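Local structure of LYND (4V1T) at residues G364-L369 against E423-Y428; Q350-Y355 against S416-L421; K301-I306 against L358-T363. The protein probably catalyses the ATP-dependent cyclodehydration of cysteine residues to thiazolines in cyanobactin precursor peptides, as a heterocyclase of the YcaO family. One frame throughout, in Å; residues are numbered along the deposited sequence.

Contact 1 of 3, residues G364-L369 against E423-Y428; sequences GVVTEL and EAVERY. With MG (magnesium ion), chain M; ADP (adenosine-5'-diphosphate), chain L.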
loop_
_atom_site.group_PDB
_atom_site.type_symbol
_atom_site.label_atom_id
_atom_site.label_comp_id
_atom_site.label_asym_id
_atom_site.label_seq_id
_atom_site.Cartn_x
_atom_site.Cartn_y
_atom_site.Cartn_z
ATOM N N GLY B 364 12.236 0.083 -12.306
ATOM C CA GLY B 364 12.475 1.064 -11.262
ATOM C C GLY B 364 13.937 1.252 -10.912
ATOM O O GLY B 364 14.821 0.742 -11.587
ATOM N N VAL B 365 14.174 1.990 -9.834
ATOM C CA VAL B 365 15.524 2.284 -9.357
ATOM C C VAL B 365 15.727 1.783 -7.934
ATOM O O VAL B 365 16.850 1.769 -7.450
ATOM C CB VAL B 365 15.829 3.794 -9.401
ATOM C CG1 VAL B 365 15.735 4.299 -10.827
ATOM C CG2 VAL B 365 14.866 4.554 -8.511
ATOM N N VAL B 366 14.637 1.403 -7.262
ATOM C CA VAL B 366 14.725 0.762 -5.949
ATOM C C VAL B 366 14.030 -0.596 -6.003
ATOM O O VAL B 366 12.917 -0.713 -6.498
ATOM C CB VAL B 366 14.140 1.653 -4.822
ATOM C CG1 VAL B 366 14.526 3.102 -5.036
ATOM C CG2 VAL B 366 12.646 1.583 -4.762
ATOM N N THR B 367 14.714 -1.623 -5.518
ATOM C CA THR B 367 14.249 -2.999 -5.655
ATOM C C THR B 367 12.957 -3.207 -4.901
ATOM O O THR B 367 11.978 -3.664 -5.462
ATOM C CB THR B 367 15.289 -4.007 -5.116
ATOM O OG1 THR B 367 16.589 -3.664 -5.605
ATOM C CG2 THR B 367 14.940 -5.433 -5.537
ATOM N N GLU B 368 12.982 -2.867 -3.621
ATOM C CA GLU B 368 11.852 -3.067 -2.720
ATOM C C GLU B 368 11.795 -1.927 -1.710
ATOM O O GLU B 368 12.695 -1.091 -1.644
ATOM C CB GLU B 368 11.994 -4.396 -1.979
ATOM C CG GLU B 368 13.257 -4.484 -1.124
ATOM C CD GLU B 368 13.516 -5.868 -0.566
ATOM O OE1 GLU B 368 12.575 -6.686 -0.533
ATOM O OE2 GLU B 368 14.664 -6.132 -0.146
ATOM N N LEU B 369 10.732 -1.908 -0.923
ATOM C CA LEU B 369 10.595 -0.957 0.166
ATOM C C LEU B 369 9.694 -1.572 1.223
ATOM O O LEU B 369 8.465 -1.532 1.117
ATOM C CB LEU B 369 10.046 0.375 -0.327
ATOM C CG LEU B 369 9.826 1.458 0.727
ATOM C CD1 LEU B 369 11.144 1.860 1.380
ATOM C CD2 LEU B 369 9.166 2.677 0.105
ATOM N N GLU B 423 16.654 7.675 0.071
ATOM C CA GLU B 423 18.072 7.300 0.119
ATOM C C GLU B 423 18.407 6.415 -1.062
ATOM O O GLU B 423 19.473 6.528 -1.660
ATOM C CB GLU B 423 18.434 6.570 1.424
ATOM C CG GLU B 423 19.884 6.803 1.852
ATOM C CD GLU B 423 20.354 5.889 2.971
ATOM O OE1 GLU B 423 20.390 4.651 2.776
ATOM O OE2 GLU B 423 20.706 6.417 4.048
ATOM N N ALA B 424 17.486 5.524 -1.407
ATOM C CA ALA B 424 17.715 4.609 -2.525
ATOM C C ALA B 424 17.838 5.396 -3.845
ATOM O O ALA B 424 18.701 5.110 -4.675
ATOM C CB ALA B 424 16.604 3.580 -2.599
ATOM N N VAL B 425 16.983 6.402 -4.021
ATOM C CA VAL B 425 17.048 7.259 -5.201
ATOM C C VAL B 425 18.273 8.176 -5.142
ATOM O O VAL B 425 18.862 8.507 -6.167
ATOM C CB VAL B 425 15.774 8.111 -5.345
ATOM C CG1 VAL B 425 15.891 9.065 -6.523
ATOM C CG2 VAL B 425 14.559 7.217 -5.514
ATOM N N GLU B 426 18.649 8.574 -3.932
ATOM C CA GLU B 426 19.839 9.370 -3.722
ATOM C C GLU B 426 21.074 8.607 -4.203
ATOM O O GLU B 426 21.902 9.149 -4.925
ATOM C CB GLU B 426 19.982 9.727 -2.234
ATOM C CG GLU B 426 21.286 10.452 -1.864
ATOM C CD GLU B 426 21.786 10.084 -0.472
ATOM O OE1 GLU B 426 20.979 10.090 0.479
ATOM O OE2 GLU B 426 22.990 9.776 -0.330
ATOM N N ARG B 427 21.189 7.351 -3.792
ATOM C CA ARG B 427 22.339 6.545 -4.151
ATOM C C ARG B 427 22.390 6.279 -5.646
ATOM O O ARG B 427 23.459 6.309 -6.246
ATOM C CB ARG B 427 22.337 5.226 -3.379
ATOM C CG ARG B 427 22.412 5.389 -1.865
ATOM C CD ARG B 427 23.794 5.787 -1.371
ATOM N NE ARG B 427 23.754 6.212 0.032
ATOM C CZ ARG B 427 23.624 5.382 1.069
ATOM N NH1 ARG B 427 23.517 4.067 0.878
ATOM N NH2 ARG B 427 23.594 5.866 2.307
ATOM N N TYR B 428 21.239 6.043 -6.262
ATOM C CA TYR B 428 21.194 5.808 -7.704
ATOM C C TYR B 428 21.627 7.042 -8.498
ATOM O O TYR B 428 22.415 6.943 -9.432
ATOM C CB TYR B 428 19.794 5.372 -8.142
ATOM C CG TYR B 428 19.584 5.456 -9.645
ATOM C CD1 TYR B 428 19.939 4.405 -10.476
ATOM C CD2 TYR B 428 19.045 6.599 -10.229
ATOM C CE1 TYR B 428 19.763 4.485 -11.845
ATOM C CE2 TYR B 428 18.864 6.692 -11.601
ATOM C CZ TYR B 428 19.219 5.631 -12.405
ATOM O OH TYR B 428 19.036 5.721 -13.764
HETATM MG MG MG M . 21.198 6.452 5.987
HETATM P PB ADP L . 21.003 9.636 6.379
HETATM O O1B ADP L . 21.922 10.469 5.524
HETATM O O2B ADP L . 21.407 9.572 7.823
HETATM O O3B ADP L . 20.691 8.306 5.762
HETATM P PA ADP L . 18.114 9.972 6.368
HETATM O O1A ADP L . 17.277 10.887 7.224
HETATM O O2A ADP L . 18.067 8.477 6.627
HETATM O O3A ADP L . 19.640 10.513 6.373
HETATM O "O5'" ADP L . 17.702 10.228 4.846
HETATM C "C5'" ADP L . 18.141 9.368 3.812
HETATM C "C4'" ADP L . 18.012 10.114 2.495
HETATM O "O4'" ADP L . 16.638 10.309 2.169
HETATM C "C3'" ADP L . 18.625 11.501 2.573
HETATM O "O3'" ADP L . 19.230 11.788 1.319
HETATM C "C2'" ADP L . 17.469 12.448 2.793
HETATM O "O2'" ADP L . 17.666 13.712 2.153
HETATM C "C1'" ADP L . 16.316 11.702 2.152
HETATM N N9 ADP L . 15.047 11.966 2.869
HETATM C C8 ADP L . 14.749 11.616 4.139
HETATM N N7 ADP L . 13.490 12.006 4.457
HETATM C C5 ADP L . 12.971 12.609 3.378
HETATM C C6 ADP L . 11.685 13.252 3.040
HETATM N N6 ADP L . 10.707 13.306 3.972
HETATM N N1 ADP L . 11.538 13.770 1.802
HETATM C C2 ADP L . 12.519 13.710 0.884
HETATM N N3 ADP L . 13.717 13.137 1.127
HETATM C C4 ADP L . 13.999 12.584 2.331
HETATM O O HOH W 1 21.245 6.315 8.020
HETATM O O HOH W 2 18.920 6.263 5.995
HETATM O O HOH W 3 21.049 4.507 5.397
#

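Contact 2 of 3, residues Q350-Y355 against S416-L421; sequences QTVQKY and SKASGL. With ADP (adenosine-5'-diphosphate), chain L.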
loop_
_atom_site.group_PDB
_atom_site.type_symbol
_atom_site.label_atom_id
_atom_site.label_comp_id
_atom_site.label_asym_id
_atom_site.label_seq_id
_atom_site.Cartn_x
_atom_site.Cartn_y
_atom_site.Cartn_z
ATOM N N GLN B 350 3.300 12.525 0.753
ATOM C CA GLN B 350 3.301 13.102 -0.584
ATOM C C GLN B 350 4.555 12.656 -1.334
ATOM O O GLN B 350 4.475 12.233 -2.487
ATOM C CB GLN B 350 3.248 14.633 -0.516
ATOM C CG GLN B 350 3.388 15.330 -1.862
ATOM C CD GLN B 350 2.239 15.053 -2.809
ATOM O OE1 GLN B 350 1.908 13.907 -3.092
ATOM N NE2 GLN B 350 1.621 16.114 -3.307
ATOM N N THR B 351 5.704 12.755 -0.673
ATOM C CA THR B 351 6.993 12.362 -1.275
ATOM C C THR B 351 6.924 10.918 -1.754
ATOM O O THR B 351 7.312 10.608 -2.877
ATOM C CB THR B 351 8.144 12.509 -0.270
ATOM O OG1 THR B 351 8.184 13.856 0.215
ATOM C CG2 THR B 351 9.502 12.145 -0.910
ATOM N N VAL B 352 6.404 10.041 -0.900
ATOM C CA VAL B 352 6.301 8.632 -1.248
ATOM C C VAL B 352 5.383 8.484 -2.454
ATOM O O VAL B 352 5.770 7.915 -3.465
ATOM C CB VAL B 352 5.795 7.789 -0.058
ATOM C CG1 VAL B 352 5.313 6.418 -0.516
ATOM C CG2 VAL B 352 6.910 7.610 0.962
ATOM N N GLN B 353 4.185 9.051 -2.373
ATOM C CA GLN B 353 3.212 8.911 -3.461
ATOM C C GLN B 353 3.769 9.342 -4.818
ATOM O O GLN B 353 3.575 8.661 -5.821
ATOM C CB GLN B 353 1.945 9.710 -3.178
ATOM C CG GLN B 353 0.940 9.605 -4.319
ATOM C CD GLN B 353 -0.443 10.064 -3.946
ATOM O OE1 GLN B 353 -0.786 10.149 -2.770
ATOM N NE2 GLN B 353 -1.256 10.355 -4.952
ATOM N N LYS B 354 4.458 10.475 -4.836
ATOM C CA LYS B 354 4.970 11.038 -6.079
ATOM C C LYS B 354 6.027 10.133 -6.713
ATOM O O LYS B 354 6.216 10.155 -7.930
ATOM C CB LYS B 354 5.554 12.431 -5.820
ATOM C CG LYS B 354 5.966 13.190 -7.080
ATOM C CD LYS B 354 6.228 14.659 -6.775
ATOM C CE LYS B 354 6.842 15.381 -7.964
ATOM N NZ LYS B 354 7.389 16.711 -7.575
ATOM N N TYR B 355 6.711 9.339 -5.893
ATOM C CA TYR B 355 7.844 8.556 -6.379
ATOM C C TYR B 355 7.722 7.050 -6.093
ATOM O O TYR B 355 8.688 6.312 -6.251
ATOM C CB TYR B 355 9.143 9.114 -5.785
ATOM C CG TYR B 355 9.397 10.562 -6.159
ATOM C CD1 TYR B 355 9.811 10.907 -7.439
ATOM C CD2 TYR B 355 9.218 11.586 -5.237
ATOM C CE1 TYR B 355 10.023 12.227 -7.790
ATOM C CE2 TYR B 355 9.427 12.909 -5.582
ATOM C CZ TYR B 355 9.832 13.226 -6.858
ATOM O OH TYR B 355 10.053 14.542 -7.211
ATOM N N SER B 416 10.155 7.162 8.068
ATOM C CA SER B 416 11.131 6.122 7.796
ATOM C C SER B 416 10.945 5.575 6.404
ATOM O O SER B 416 11.915 5.250 5.717
ATOM C CB SER B 416 11.017 4.996 8.818
ATOM O OG SER B 416 11.974 3.987 8.556
ATOM N N LYS B 417 9.689 5.472 5.992
ATOM C CA LYS B 417 9.350 5.022 4.649
ATOM C C LYS B 417 9.919 5.970 3.597
ATOM O O LYS B 417 10.603 5.543 2.658
ATOM C CB LYS B 417 7.833 4.927 4.502
ATOM C CG LYS B 417 7.372 4.105 3.321
ATOM C CD LYS B 417 5.853 4.087 3.250
ATOM C CE LYS B 417 5.331 3.040 2.281
ATOM N NZ LYS B 417 3.844 2.923 2.372
ATOM N N ALA B 418 9.647 7.262 3.758
ATOM C CA ALA B 418 10.178 8.282 2.853
ATOM C C ALA B 418 11.702 8.319 2.893
ATOM O O ALA B 418 12.362 8.513 1.873
ATOM C CB ALA B 418 9.622 9.640 3.223
ATOM N N SER B 419 12.255 8.143 4.087
ATOM C CA SER B 419 13.686 8.152 4.273
ATOM C C SER B 419 14.352 7.040 3.457
ATOM O O SER B 419 15.376 7.263 2.799
ATOM C CB SER B 419 14.027 7.995 5.762
ATOM O OG SER B 419 15.407 7.772 5.951
ATOM N N GLY B 420 13.775 5.845 3.512
ATOM C CA GLY B 420 14.328 4.695 2.806
ATOM C C GLY B 420 14.227 4.847 1.300
ATOM O O GLY B 420 15.170 4.570 0.565
ATOM N N LEU B 421 13.069 5.292 0.837
ATOM C CA LEU B 421 12.842 5.485 -0.590
ATOM C C LEU B 421 13.803 6.529 -1.163
ATOM O O LEU B 421 14.418 6.319 -2.203
ATOM C CB LEU B 421 11.394 5.910 -0.850
ATOM C CG LEU B 421 11.058 6.349 -2.281
ATOM C CD1 LEU B 421 11.283 5.225 -3.273
ATOM C CD2 LEU B 421 9.624 6.831 -2.343
HETATM P PB ADP L . 21.003 9.636 6.379
HETATM O O1B ADP L . 21.922 10.469 5.524
HETATM O O2B ADP L . 21.407 9.572 7.823
HETATM O O3B ADP L . 20.691 8.306 5.762
HETATM P PA ADP L . 18.114 9.972 6.368
HETATM O O1A ADP L . 17.277 10.887 7.224
HETATM O O2A ADP L . 18.067 8.477 6.627
HETATM O O3A ADP L . 19.640 10.513 6.373
HETATM O "O5'" ADP L . 17.702 10.228 4.846
HETATM C "C5'" ADP L . 18.141 9.368 3.812
HETATM C "C4'" ADP L . 18.012 10.114 2.495
HETATM O "O4'" ADP L . 16.638 10.309 2.169
HETATM C "C3'" ADP L . 18.625 11.501 2.573
HETATM O "O3'" ADP L . 19.230 11.788 1.319
HETATM C "C2'" ADP L . 17.469 12.448 2.793
HETATM O "O2'" ADP L . 17.666 13.712 2.153
HETATM C "C1'" ADP L . 16.316 11.702 2.152
HETATM N N9 ADP L . 15.047 11.966 2.869
HETATM C C8 ADP L . 14.749 11.616 4.139
HETATM N N7 ADP L . 13.490 12.006 4.457
HETATM C C5 ADP L . 12.971 12.609 3.378
HETATM C C6 ADP L . 11.685 13.252 3.040
HETATM N N6 ADP L . 10.707 13.306 3.972
HETATM N N1 ADP L . 11.538 13.770 1.802
HETATM C C2 ADP L . 12.519 13.710 0.884
HETATM N N3 ADP L . 13.717 13.137 1.127
HETATM C C4 ADP L . 13.999 12.584 2.331
#

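Contact 3 of 3, residues K301-I306 against L358-T363; sequences KSHILI and LISPVT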
loop_
_atom_site.group_PDB
_atom_site.type_symbol
_atom_site.label_atom_id
_atom_site.label_comp_id
_atom_site.label_asym_id
_atom_site.label_seq_id
_atom_site.Cartn_x
_atom_site.Cartn_y
_atom_site.Cartn_z
ATOM N N LYS B 301 2.565 -7.865 -10.959
ATOM C CA LYS B 301 3.057 -6.509 -10.737
ATOM C C LYS B 301 2.976 -5.677 -12.017
ATOM O O LYS B 301 3.251 -6.183 -13.105
ATOM C CB LYS B 301 4.516 -6.547 -10.268
ATOM C CG LYS B 301 4.723 -6.808 -8.784
ATOM C CD LYS B 301 6.169 -7.235 -8.513
ATOM C CE LYS B 301 6.700 -6.702 -7.188
ATOM N NZ LYS B 301 7.373 -5.376 -7.341
ATOM N N SER B 302 2.611 -4.402 -11.866
ATOM C CA SER B 302 2.675 -3.426 -12.950
ATOM C C SER B 302 3.876 -2.532 -12.743
ATOM O O SER B 302 4.085 -2.009 -11.658
ATOM C CB SER B 302 1.403 -2.575 -13.015
ATOM O OG SER B 302 0.275 -3.399 -13.193
ATOM N N HIS B 303 4.662 -2.366 -13.795
ATOM C CA HIS B 303 5.904 -1.596 -13.728
ATOM C C HIS B 303 5.854 -0.435 -14.727
ATOM O O HIS B 303 5.722 -0.654 -15.928
ATOM C CB HIS B 303 7.110 -2.498 -14.015
ATOM C CG HIS B 303 7.045 -3.824 -13.332
ATOM N ND1 HIS B 303 7.621 -4.050 -12.102
ATOM C CD2 HIS B 303 6.457 -4.991 -13.691
ATOM C CE1 HIS B 303 7.410 -5.302 -11.743
ATOM N NE2 HIS B 303 6.700 -5.892 -12.686
ATOM N N ILE B 304 5.972 0.791 -14.221
ATOM C CA ILE B 304 5.881 1.985 -15.054
ATOM C C ILE B 304 7.204 2.280 -15.756
ATOM O O ILE B 304 8.221 2.462 -15.106
ATOM C CB ILE B 304 5.494 3.230 -14.237
ATOM C CG1 ILE B 304 4.199 2.999 -13.445
ATOM C CG2 ILE B 304 5.344 4.450 -15.154
ATOM C CD1 ILE B 304 2.932 3.199 -14.245
ATOM N N LEU B 305 7.174 2.367 -17.077
ATOM C CA LEU B 305 8.336 2.775 -17.850
ATOM C C LEU B 305 8.332 4.282 -18.068
ATOM O O LEU B 305 7.467 4.814 -18.760
ATOM C CB LEU B 305 8.369 2.058 -19.203
ATOM C CG LEU B 305 9.452 2.541 -20.174
ATOM C CD1 LEU B 305 10.842 2.302 -19.589
ATOM C CD2 LEU B 305 9.313 1.854 -21.525
ATOM N N ILE B 306 9.313 4.960 -17.488
ATOM C CA ILE B 306 9.462 6.390 -17.686
ATOM C C ILE B 306 10.257 6.638 -18.962
ATOM O O ILE B 306 11.293 6.035 -19.179
ATOM C CB ILE B 306 10.161 7.066 -16.483
ATOM C CG1 ILE B 306 9.207 7.162 -15.290
ATOM C CG2 ILE B 306 10.613 8.489 -16.836
ATOM C CD1 ILE B 306 9.026 5.875 -14.534
ATOM N N LEU B 358 8.862 4.515 -8.758
ATOM C CA LEU B 358 10.273 4.195 -8.898
ATOM C C LEU B 358 10.618 2.867 -8.211
ATOM O O LEU B 358 11.718 2.339 -8.387
ATOM C CB LEU B 358 11.123 5.324 -8.332
ATOM C CG LEU B 358 11.010 6.664 -9.052
ATOM C CD1 LEU B 358 11.904 7.685 -8.359
ATOM C CD2 LEU B 358 11.379 6.549 -10.517
ATOM N N ILE B 359 9.680 2.330 -7.430
ATOM C CA ILE B 359 9.888 1.027 -6.784
ATOM C C ILE B 359 9.513 -0.095 -7.745
ATOM O O ILE B 359 8.335 -0.356 -7.983
ATOM C CB ILE B 359 9.070 0.879 -5.479
ATOM C CG1 ILE B 359 9.364 2.025 -4.507
ATOM C CG2 ILE B 359 9.396 -0.447 -4.798
ATOM C CD1 ILE B 359 8.324 2.213 -3.429
ATOM N N SER B 360 10.529 -0.744 -8.292
ATOM C CA SER B 360 10.342 -1.841 -9.227
ATOM C C SER B 360 11.676 -2.473 -9.581
ATOM O O SER B 360 12.590 -1.776 -10.024
ATOM C CB SER B 360 9.674 -1.350 -10.508
ATOM O OG SER B 360 9.767 -2.339 -11.521
ATOM N N PRO B 361 11.793 -3.800 -9.418
ATOM C CA PRO B 361 13.049 -4.454 -9.791
ATOM C C PRO B 361 13.221 -4.637 -11.295
ATOM O O PRO B 361 14.219 -5.199 -11.724
ATOM C CB PRO B 361 12.952 -5.808 -9.087
ATOM C CG PRO B 361 11.501 -6.089 -9.024
ATOM C CD PRO B 361 10.812 -4.758 -8.877
ATOM N N VAL B 362 12.258 -4.151 -12.081
ATOM C CA VAL B 362 12.287 -4.289 -13.537
ATOM C C VAL B 362 12.531 -2.940 -14.201
ATOM O O VAL B 362 13.499 -2.771 -14.946
ATOM C CB VAL B 362 10.961 -4.883 -14.062
ATOM C CG1 VAL B 362 10.967 -4.986 -15.584
ATOM C CG2 VAL B 362 10.708 -6.245 -13.426
ATOM N N THR B 363 11.659 -1.986 -13.911
ATOM C CA THR B 363 11.687 -0.671 -14.544
ATOM C C THR B 363 12.096 0.439 -13.579
ATOM O O THR B 363 12.259 1.594 -13.979
ATOM C CB THR B 363 10.293 -0.319 -15.109
ATOM O OG1 THR B 363 10.414 0.734 -16.060
ATOM C CG2 THR B 363 9.360 0.106 -13.991
HETATM O O HOH W 4 11.514 3.444 -16.031
#

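Contact 1 of 3, residues G364-L369 against E423-Y428
Glu-423 uses its two carboxylate oxygens for different jobs. OE2 binds the magnesium ion at 2.0 Å, while OE1 is hydrogen-bonded to the backbone N of Ser-407. The same ion takes the nucleotide through ADP O3B, at 1.9 Å, and three waters; one more atom from elsewhere in the structure completes six ligands. Water 2, itself on the metal, donates to ADP O2A. One turn further along helix 413-429, Glu-426 OE1 accepts from the ribose hydroxyl ADP O3' at 2.6 Å. Arg-427 lays its guanidinium over the CG of Glu-423, and NH2 stays 3.4 Å from Glu-423 OE2 with that oxygen well out of the guanidinium plane, so charge alone links them.

The side of the helix turned to 364-369 is apolar. Val-365 straddles it with its two methyls: CG1, anti to the carbonyl carbon at chi1 -61°, stands over the centre of the Tyr-428 ring, 3.9 Å from the centroid and 5° off the normal, a CH-pi contact. CG2 meets Val-425 CG2 at 4.0 Å. Next in the chain, Val-366 drives CG1 against Ala-424 CB, and at 3.2 Å the two carbons are squeezed closer than methyl groups normally sit. His-209 and Arg-210 of helix 204-213 also touch Tyr-428, and Ile-725 lies against both Val-365 and Val-425. One helix thus carries a magnesium-binding and a ribose-binding glutamate on one side and a packed hydrophobic surface on another, as befits the ATP- and magnesium-binding site of a YcaO cyclodehydratase.

Contact 2 of 3, residues Q350-Y355 against S416-L421
Val-352 CG2 reaches across to the backbone of Ala-418, touching its CA at 3.8 Å and its CB at 4.1 Å. With CG1 anti to the backbone N (chi1 164°), CG2 lies anti to the carbonyl carbon and faces the second helix. It also passes the aliphatic part of Lys-417, nearest at CG. Leu-421 answers from one turn further on. Its CG is anti to the backbone N, and CD2 comes down on Val-352 CA at 3.9 Å and on Tyr-355 CB at 4.2 Å. Tyr-355 joins through its CB and carbonyl O, while its phenol swings off from the partner helix, and Lys-354 CG lies over one ring face.

Next to the apolar seam sits the nucleotide. Ala-418 CB is 3.9 Å from ADP N6. Thr-351 brings both branches near ADP N1, OG1 at 3.7 Å and CG2 at 3.8 Å. Ser-419 OG stands 2.8 Å from ADP O2A.

The two helical segments run in roughly the same direction, their axes 43° apart, with no hydrogen bond between them. The small side chain of Ala-418 is consistent with the close approach of Val-352 CG2 to Ala-418 CA. Further out, Leu-369 and Ile-359 close in on Leu-421, and the outer side of helix 348-355 packs through Gln-350 and Gln-353 on Ala-376 and Pro-375 of the second subunit. Bonds from Thr-351 OG1 to Asn-536 OD1 and Thr-347 O probably hold the rotation of that side chain. Chemically, the pair offers the adenine the methyls of Ala-418 and Thr-351, with the threonine hydroxyl committed to Asn-536 and Thr-347, and its close polar approach to the nucleotide is that of Ser-419 at the alpha-phosphate.

Contact 3 of 3, residues K301-I306 against L358-T363
An ST turn built on Ser-360 docks the loop 358-363 against the edge strand 299-304 through His-303. Three nitrogens converge on Ser-360 OG: His-303 ND1 at 2.8 Å, and the backbone N atoms of Val-362 and Thr-363, each 3.1 Å away. Those two N-H groups point nearly straight at the oxygen, at 158° and 167°. In the bond to the imidazole either partner could be the donor. OG lies at the ring edge, near its plane, and on another edge NE2 is bonded to Thr-292 OG1, so the ring is pinned at both nitrogens. Val-362 then covers one face: CG2, anti to the carbonyl carbon, stands 4.0 Å from the ring centroid and 17° off the normal. Thr-363 packs its CG2 on His-303 CB at 3.4 Å.

Strand 299-304 is the outermost of its mixed sheet within this chain, paired with 289-294, and it is here that the loop leading from helix 348-355 to strand 369-371 leans on the sheet. Lys-301 NZ reaches Pro-361 CD at 3.8 Å. Beyond the strand, Leu-305 CD1 comes 3.9 Å from Thr-363 OG1 and packs further on Leu-207, its side chain about 8 Å from the zinc ion. Water 4 bridges the two segments, accepting from Ile-306 N and donating to Thr-363 O, which Arg-210 also holds.

Contacts 1 and 2 share helix 413-429 and the bound ADP, and their centres lie 11 Å apart: contact 2 flanks the base and reaches the alpha-phosphate, contact 1 the ribose and the magnesium ion. Leu-369 CD1 of contact 1 fits 3.9 Å from Lys-417 O of contact 2. Contact 3 is further from the nucleotide and tied to contact 1 by the backbone, with probable hydrogen bonds from Val-365 N to Leu-358 O (2.9 Å) and from Ser-360 N to Val-366 O (3.0 Å). Its Ile-359 also packs through CG1 on Leu-421 CD1, at 3.9 Å. The continuous run 358-369 therefore leads from the edge of the mixed sheet to the helix that carries the ADP and magnesium ligands.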